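Local structure of mbDLG-3 protein (Monosiga brevicollis, 6X1N) at residues S20-A25 and G98-Y103; V36-S41 and A70-R75; L62-Q67 and M89-T94. The protein probably acts as a scaffold through PDZ, SH3 and guanylate kinase-like domains, of which this chain is a peptide-binding PDZ domain. One frame throughout, in Å; residues are numbered along the deposited sequence. Where two conformers were deposited one is given.

Contact 1: residues S20-A25 and G98-Y103; sequences SLLGPA and GMYDLY
Leu22 is the knob of this contact, and Tyr100 and Tyr103 form the hollow that receives it. The two tyrosines are three residues apart, so both rings border the strand, and the leucine enters the notch between them. One methyl, CD1, sits over the middle of the Tyr103 ring, 3.6 Å from its centroid and only 7° off the ring normal, a well-centred CH-pi contact. The other, CD2, approaches Tyr100 obliquely, 3.9 Å from its CE1. A chi1 of 68° places Leu22 CG between the backbone N and the carbonyl carbon, and from there the fork at CG spreads one methyl to each ring.

Strand 19-22 is the second strand of the PDZ fold, and it lines the peptide groove opposite helix 74-82. Leu21 turns to that helix, whereas Leu22 faces the additional C-terminal helix 97-102, which packs against the sheet much as the extra helix does in the third PDZ domain of PSD-95. Along the sheet Leu22 is joined by backbone hydrogen bonds to Phe39.

Beyond Leu22 the surface flattens at Gly23, and the outer part of the Tyr103 ring meets the Gly23 carbonyl carbon and Pro24 N at an oblique angle. The phenol oxygen, Tyr103 OH, then runs up against the proline, 3.2 Å from Pro24 CD and 3.7 Å from Pro24 CG. Pro24 N has no hydrogen to give and, as an amide nitrogen, is a poor acceptor; the hydroxyl makes a weak hydrogen bond with Gly37 O instead. Where Tyr103 gives CD1 a flat face, Tyr100 gives CD2 apolar ring carbon near CE1, and its own hydroxyl, Tyr100 OH, is hydrogen-bonded to Glu57 OE2.

Contact 2: residues V36-S41 and A70-R75; sequences VGIFIS and ALASYR
Val36, Gly37 and Ile38 lead into the third strand of the PDZ fold, and here they meet residues 70-74, the approach to the helix that forms one wall of the peptide groove. Ile38 contributes most. Its CG1 lies 3.9 Å from Ala72 CB, whose small methyl offers it a fitting surface, and CD1 rests against two carbonyl oxygens, 3.4 Å from Ala72 O and a little further from Ser73 O. This reach depends on CG1 standing beside the backbone N (chi1 -60°) and on the turn about the next bond (chi2 -56°). Cutting Ile38 back to an alanine removes CG1, CG2 and CD1 and would probably open a gap beside Ala72 CB and the Ala72 and Ser73 carbonyls. Ser73 is the N-cap of that helix, its OG hydrogen-bonded to Gln76 N.

Toward the outside, Val36 CG2 rests 3.7 Å from Ala70 O and also touches the end of Leu71 loosely. Gly37 has a phi of 107°, a backbone shape at which a CB would press on the preceding carbonyl oxygen, so glycine fits the turn into the strand. No direct hydrogen bond joins the segments; a water takes that role, accepting from Gly37 N at 3.0 Å and lying 2.8 Å from Ala72 O.

Contact 3: residues L62-Q67 and M89-T94; sequences LSMNGQ and MTLNLT
Ser63 and Met64 pair with Asn92 and Leu91 in the antiparallel sheet of the PDZ fold, and a classic beta bulge sets Leu62 and Ser63 both opposite Asn92. Leu62 N donates to Asn92 O at 2.8 Å, while Asn92 N donates to Ser63 O in a straighter bond, 167° at the hydrogen.

The tight side is the one that carries Met64, Met89 and Leu91. Met64 CE lies 3.6 Å from Leu91 CD2, the two side chains running alongside each other, and Met64 CG meets Met89 CG at 3.8 Å as those chains cross. Both methionines start extended and bend only at the last torsion (chi3 -61° in Met64), which sets the sulfur and methyl of Met64 beside the sulfur of Met89, with Val81 of helix 74-82 packing on both. Flexible, unbranched and apolar, methionine suits such a buried site.

The other side is polar and looser. Ser63 OG rests against Asn92 CB at 3.3 Å, and a water hydrogen-bonded to Ser63 OG also makes a weak bond to Thr90 O. Small and polar residues fit here, since the side is partly exposed.

Past the pairing the chain reverses in a type I' turn from Met64 to Gln67, where Asn65 and Gly66, both tolerant of positive phi, take the middle places. Asn65 grips Thr90 twice: its backbone N donates to Thr90 O, and its side-chain OD1 accepts from Thr90 N at 2.8 Å.

How the contacts relate
Contacts 2 and 3 are partly buried and lie nearer the centre of the chain, whereas contact 1 is a surface contact on the other side of that centre from contact 3. All three reach one antiparallel sheet, in which strands 19-22, 38-43, 59-64 and 88-95 follow as neighbours. Only contact 3 is sheet pairing proper, with direct hydrogen bonds across it; contact 2 relies on a water and apolar packing, and contact 1 on leucine methyls set against two tyrosine rings, one of them face-on. Contacts 1 and 2 adjoin, Pro24 CD packing on Ala72 O. Leu21 of strand 19-22 packs loosely on Met64 of contact 3, so the groove strand borders Met64 and Met89.

Contact 1: residues S20-A25 and G98-Y103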
# COMPACT_ATOMS: atom_id res chain seq x y z
N SER A 20 1.92 -6.08 -4.70
CA SER A 20 3.26 -5.66 -4.33
C SER A 20 3.22 -4.21 -3.88
O SER A 20 2.42 -3.42 -4.39
CB SER A 20 4.19 -5.70 -5.55
OG SER A 20 4.18 -6.99 -6.17
N LEU A 21 4.08 -3.85 -2.93
CA LEU A 21 4.19 -2.46 -2.52
C LEU A 21 5.62 -1.95 -2.66
O LEU A 21 6.57 -2.72 -2.80
CB LEU A 21 3.62 -2.22 -1.10
CG LEU A 21 4.20 -2.99 0.09
CD1 LEU A 21 5.56 -2.47 0.53
CD2 LEU A 21 3.24 -2.95 1.27
N LEU A 22 5.75 -0.63 -2.61
CA LEU A 22 7.04 0.02 -2.63
C LEU A 22 7.06 1.12 -1.59
O LEU A 22 6.03 1.57 -1.08
CB LEU A 22 7.43 0.57 -4.02
CG LEU A 22 6.68 1.74 -4.66
CD1 LEU A 22 6.96 3.10 -4.00
CD2 LEU A 22 7.07 1.80 -6.13
N GLY A 23 8.26 1.57 -1.27
CA GLY A 23 8.42 2.65 -0.34
C GLY A 23 9.85 3.14 -0.37
O GLY A 23 10.68 2.66 -1.14
N PRO A 24 10.17 4.12 0.47
CA PRO A 24 11.52 4.69 0.49
C PRO A 24 12.48 3.79 1.26
O PRO A 24 12.08 2.94 2.05
CB PRO A 24 11.33 6.02 1.21
CG PRO A 24 10.20 5.79 2.13
CD PRO A 24 9.28 4.77 1.45
N ALA A 25 13.77 3.99 1.00
CA ALA A 25 14.78 3.22 1.70
C ALA A 25 14.74 3.47 3.21
O ALA A 25 14.88 2.53 4.00
CB ALA A 25 16.17 3.56 1.16
N GLY A 98 0.96 11.58 -8.89
CA GLY A 98 2.11 12.48 -8.85
C GLY A 98 3.24 11.91 -8.03
O GLY A 98 4.39 11.82 -8.49
N MET A 99 2.94 11.48 -6.80
CA MET A 99 3.99 10.93 -5.96
C MET A 99 4.49 9.60 -6.50
O MET A 99 5.69 9.30 -6.43
CB MET A 99 3.51 10.79 -4.51
CG MET A 99 4.59 10.30 -3.56
SD MET A 99 5.95 11.50 -3.35
CE MET A 99 5.24 12.58 -2.12
N TYR A 100 3.58 8.78 -7.04
CA TYR A 100 4.00 7.53 -7.65
C TYR A 100 4.99 7.79 -8.78
O TYR A 100 6.00 7.09 -8.91
CB TYR A 100 2.78 6.75 -8.14
CG TYR A 100 3.07 5.30 -8.49
CD1 TYR A 100 3.56 4.42 -7.54
CD2 TYR A 100 2.81 4.81 -9.77
CE1 TYR A 100 3.81 3.08 -7.85
CE2 TYR A 100 3.05 3.47 -10.09
CZ TYR A 100 3.55 2.62 -9.12
OH TYR A 100 3.80 1.29 -9.43
N ASP A 101 4.73 8.82 -9.59
CA ASP A 101 5.66 9.17 -10.66
C ASP A 101 6.98 9.69 -10.12
O ASP A 101 8.03 9.47 -10.73
CB ASP A 101 5.03 10.21 -11.59
CG ASP A 101 5.96 10.60 -12.73
OD1 ASP A 101 6.09 9.81 -13.68
OD2 ASP A 101 6.55 11.70 -12.67
N LEU A 102 6.96 10.39 -8.98
CA LEU A 102 8.20 10.88 -8.40
C LEU A 102 9.10 9.72 -7.99
O LEU A 102 10.33 9.83 -8.08
CB LEU A 102 7.90 11.80 -7.21
CG LEU A 102 9.10 12.53 -6.62
CD1 LEU A 102 9.78 13.39 -7.68
CD2 LEU A 102 8.68 13.37 -5.43
N TYR A 103 8.51 8.60 -7.57
CA TYR A 103 9.30 7.42 -7.24
C TYR A 103 10.02 6.84 -8.46
O TYR A 103 10.99 6.10 -8.29
CB TYR A 103 8.42 6.34 -6.59
CG TYR A 103 8.36 6.42 -5.08
CD1 TYR A 103 9.45 6.03 -4.31
CD2 TYR A 103 7.22 6.85 -4.43
CE1 TYR A 103 9.41 6.10 -2.93
CE2 TYR A 103 7.17 6.91 -3.05
CZ TYR A 103 8.26 6.52 -2.31
OH TYR A 103 8.25 6.57 -0.93

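Contact 2: residues V36-S41 and A70-R75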
# COMPACT_ATOMS: atom_id res chain seq x y z
N VAL A 36 8.16 10.00 -0.88
CA VAL A 36 7.87 9.52 0.46
C VAL A 36 6.46 8.95 0.43
O VAL A 36 5.61 9.37 -0.36
CB VAL A 36 8.06 10.66 1.49
CG1 VAL A 36 7.11 11.80 1.21
CG2 VAL A 36 7.94 10.17 2.92
N GLY A 37 6.22 7.97 1.29
CA GLY A 37 4.95 7.27 1.33
C GLY A 37 5.07 5.86 0.76
O GLY A 37 6.00 5.53 0.02
N ILE A 38 4.12 5.03 1.13
CA ILE A 38 4.05 3.64 0.68
C ILE A 38 3.03 3.55 -0.44
O ILE A 38 1.95 4.15 -0.35
CB ILE A 38 3.63 2.74 1.86
CG1 ILE A 38 4.64 2.84 3.01
CG2 ILE A 38 3.45 1.29 1.38
CD1 ILE A 38 6.06 2.50 2.59
N PHE A 39 3.37 2.81 -1.50
CA PHE A 39 2.54 2.72 -2.69
C PHE A 39 2.33 1.28 -3.13
O PHE A 39 3.19 0.43 -2.93
CB PHE A 39 3.17 3.51 -3.84
CG PHE A 39 2.98 4.97 -3.68
CD1 PHE A 39 3.74 5.68 -2.77
CD2 PHE A 39 2.00 5.63 -4.38
CE1 PHE A 39 3.52 7.02 -2.58
CE2 PHE A 39 1.80 6.98 -4.21
CZ PHE A 39 2.54 7.67 -3.31
N ILE A 40 1.17 1.02 -3.74
CA ILE A 40 0.95 -0.25 -4.42
C ILE A 40 1.71 -0.20 -5.74
O ILE A 40 1.47 0.69 -6.56
CB ILE A 40 -0.55 -0.47 -4.67
CG1 ILE A 40 -1.34 -0.37 -3.37
CG2 ILE A 40 -0.76 -1.78 -5.42
CD1 ILE A 40 -1.33 -1.57 -2.52
N SER A 41 2.62 -1.15 -5.93
CA SER A 41 3.42 -1.20 -7.15
C SER A 41 2.98 -2.28 -8.14
O SER A 41 3.47 -2.27 -9.27
CB SER A 41 4.91 -1.39 -6.81
OG SER A 41 5.08 -2.53 -5.99
N ALA A 70 2.53 7.15 6.60
CA ALA A 70 2.99 8.33 5.88
C ALA A 70 4.51 8.36 5.74
O ALA A 70 5.04 8.77 4.70
CB ALA A 70 2.50 9.61 6.58
N LEU A 71 5.23 7.94 6.79
CA LEU A 71 6.68 8.05 6.83
C LEU A 71 7.36 6.68 6.87
O LEU A 71 8.54 6.60 7.18
CB LEU A 71 7.13 8.89 8.02
CG LEU A 71 6.56 10.31 8.16
CD1 LEU A 71 7.15 10.97 9.40
CD2 LEU A 71 6.88 11.11 6.93
N ALA A 72 6.63 5.61 6.56
CA ALA A 72 7.18 4.28 6.67
C ALA A 72 8.22 4.03 5.59
O ALA A 72 8.12 4.53 4.47
CB ALA A 72 6.07 3.23 6.57
N SER A 73 9.24 3.24 5.92
CA SER A 73 10.13 2.72 4.89
C SER A 73 9.47 1.55 4.16
O SER A 73 8.54 0.93 4.67
CB SER A 73 11.43 2.21 5.52
OG SER A 73 11.13 1.14 6.39
N TYR A 74 10.01 1.22 2.99
CA TYR A 74 9.64 -0.03 2.34
C TYR A 74 9.77 -1.19 3.31
O TYR A 74 8.84 -1.99 3.48
CB TYR A 74 10.51 -0.30 1.12
CG TYR A 74 10.37 -1.75 0.72
CD1 TYR A 74 9.21 -2.18 0.08
CD2 TYR A 74 11.34 -2.70 1.04
CE1 TYR A 74 9.04 -3.51 -0.27
CE2 TYR A 74 11.16 -4.04 0.71
CZ TYR A 74 10.02 -4.43 0.05
OH TYR A 74 9.84 -5.75 -0.28
N ARG A 75 10.93 -1.31 3.96
CA ARG A 75 11.16 -2.46 4.83
C ARG A 75 10.11 -2.54 5.92
O ARG A 75 9.61 -3.63 6.24
CB ARG A 75 12.56 -2.36 5.45
CG ARG A 75 13.07 -3.66 6.04
CD ARG A 75 13.71 -4.52 4.95
NE ARG A 75 15.01 -4.00 4.53
CZ ARG A 75 15.72 -4.51 3.53
NH1 ARG A 75 15.25 -5.54 2.84
NH2 ARG A 75 16.90 -3.98 3.23
O HOH W 1 7.86 7.18 3.68

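Contact 3: residues L62-Q67 and M89-T94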
# COMPACT_ATOMS: atom_id res chain seq x y z
N LEU A 62 -2.18 4.92 2.78
CA LEU A 62 -2.07 5.90 3.86
C LEU A 62 -1.96 5.21 5.22
O LEU A 62 -1.24 5.68 6.11
CB LEU A 62 -3.26 6.85 3.83
CG LEU A 62 -3.35 7.71 2.57
CD1 LEU A 62 -4.72 8.38 2.44
CD2 LEU A 62 -2.25 8.75 2.55
N SER A 63 -2.66 4.09 5.39
CA SER A 63 -2.56 3.33 6.63
C SER A 63 -2.86 1.88 6.33
O SER A 63 -3.53 1.55 5.34
CB SER A 63 -3.51 3.88 7.69
OG SER A 63 -4.85 3.79 7.25
N MET A 64 -2.36 1.01 7.20
CA MET A 64 -2.60 -0.42 7.10
C MET A 64 -2.73 -0.97 8.50
O MET A 64 -1.85 -0.76 9.34
CB MET A 64 -1.44 -1.12 6.39
CG MET A 64 -1.62 -2.62 6.26
SD MET A 64 -0.20 -3.48 5.58
CE MET A 64 -0.08 -2.72 3.95
N ASN A 65 -3.84 -1.66 8.77
CA ASN A 65 -4.06 -2.29 10.07
C ASN A 65 -3.87 -1.29 11.21
O ASN A 65 -3.23 -1.59 12.23
CB ASN A 65 -3.20 -3.54 10.25
CG ASN A 65 -3.69 -4.68 9.38
OD1 ASN A 65 -4.78 -4.61 8.82
ND2 ASN A 65 -2.89 -5.74 9.28
N GLY A 66 -4.41 -0.09 11.03
CA GLY A 66 -4.34 0.94 12.04
C GLY A 66 -3.03 1.69 12.14
O GLY A 66 -2.91 2.60 12.97
N GLN A 67 -2.03 1.34 11.32
CA GLN A 67 -0.71 1.97 11.37
C GLN A 67 -0.61 3.04 10.30
O GLN A 67 -0.83 2.77 9.12
CB GLN A 67 0.39 0.93 11.18
CG GLN A 67 0.26 -0.27 12.10
CD GLN A 67 0.07 0.12 13.55
OE1 GLN A 67 -0.98 -0.16 14.14
NE2 GLN A 67 1.07 0.77 14.12
N MET A 89 -6.16 -7.74 6.46
CA MET A 89 -5.47 -6.49 6.19
C MET A 89 -6.50 -5.42 5.87
O MET A 89 -7.27 -5.57 4.92
CB MET A 89 -4.51 -6.67 5.01
CG MET A 89 -3.73 -5.42 4.68
SD MET A 89 -2.84 -5.52 3.12
CE MET A 89 -1.65 -6.81 3.48
N THR A 90 -6.51 -4.34 6.64
CA THR A 90 -7.35 -3.19 6.34
C THR A 90 -6.45 -2.08 5.82
O THR A 90 -5.37 -1.85 6.37
CB THR A 90 -8.14 -2.74 7.57
OG1 THR A 90 -8.98 -3.81 8.01
CG2 THR A 90 -9.01 -1.55 7.21
N LEU A 91 -6.88 -1.43 4.74
CA LEU A 91 -6.09 -0.43 4.04
C LEU A 91 -6.92 0.83 3.87
O LEU A 91 -8.12 0.76 3.58
CB LEU A 91 -5.74 -0.90 2.63
CG LEU A 91 -4.92 -2.18 2.51
CD1 LEU A 91 -4.97 -2.66 1.07
CD2 LEU A 91 -3.49 -1.93 2.92
N ASN A 92 -6.28 1.99 4.02
CA ASN A 92 -6.80 3.26 3.52
C ASN A 92 -5.94 3.63 2.33
O ASN A 92 -4.72 3.80 2.47
CB ASN A 92 -6.69 4.36 4.58
CG ASN A 92 -7.85 4.38 5.52
OD1 ASN A 92 -8.26 3.34 6.04
ND2 ASN A 92 -8.40 5.57 5.75
N LEU A 93 -6.57 3.72 1.16
CA LEU A 93 -5.89 3.89 -0.12
C LEU A 93 -6.43 5.12 -0.84
O LEU A 93 -7.62 5.44 -0.74
CB LEU A 93 -6.21 2.70 -1.04
CG LEU A 93 -5.80 1.32 -0.53
CD1 LEU A 93 -6.36 0.24 -1.43
CD2 LEU A 93 -4.30 1.20 -0.44
N THR A 94 -5.57 5.77 -1.60
CA THR A 94 -6.04 6.77 -2.55
C THR A 94 -5.05 6.85 -3.71
O THR A 94 -3.84 6.71 -3.50
CB THR A 94 -6.24 8.13 -1.87
OG1 THR A 94 -7.04 8.98 -2.70
CG2 THR A 94 -4.91 8.80 -1.54
O HOH W 2 -6.04 1.07 7.85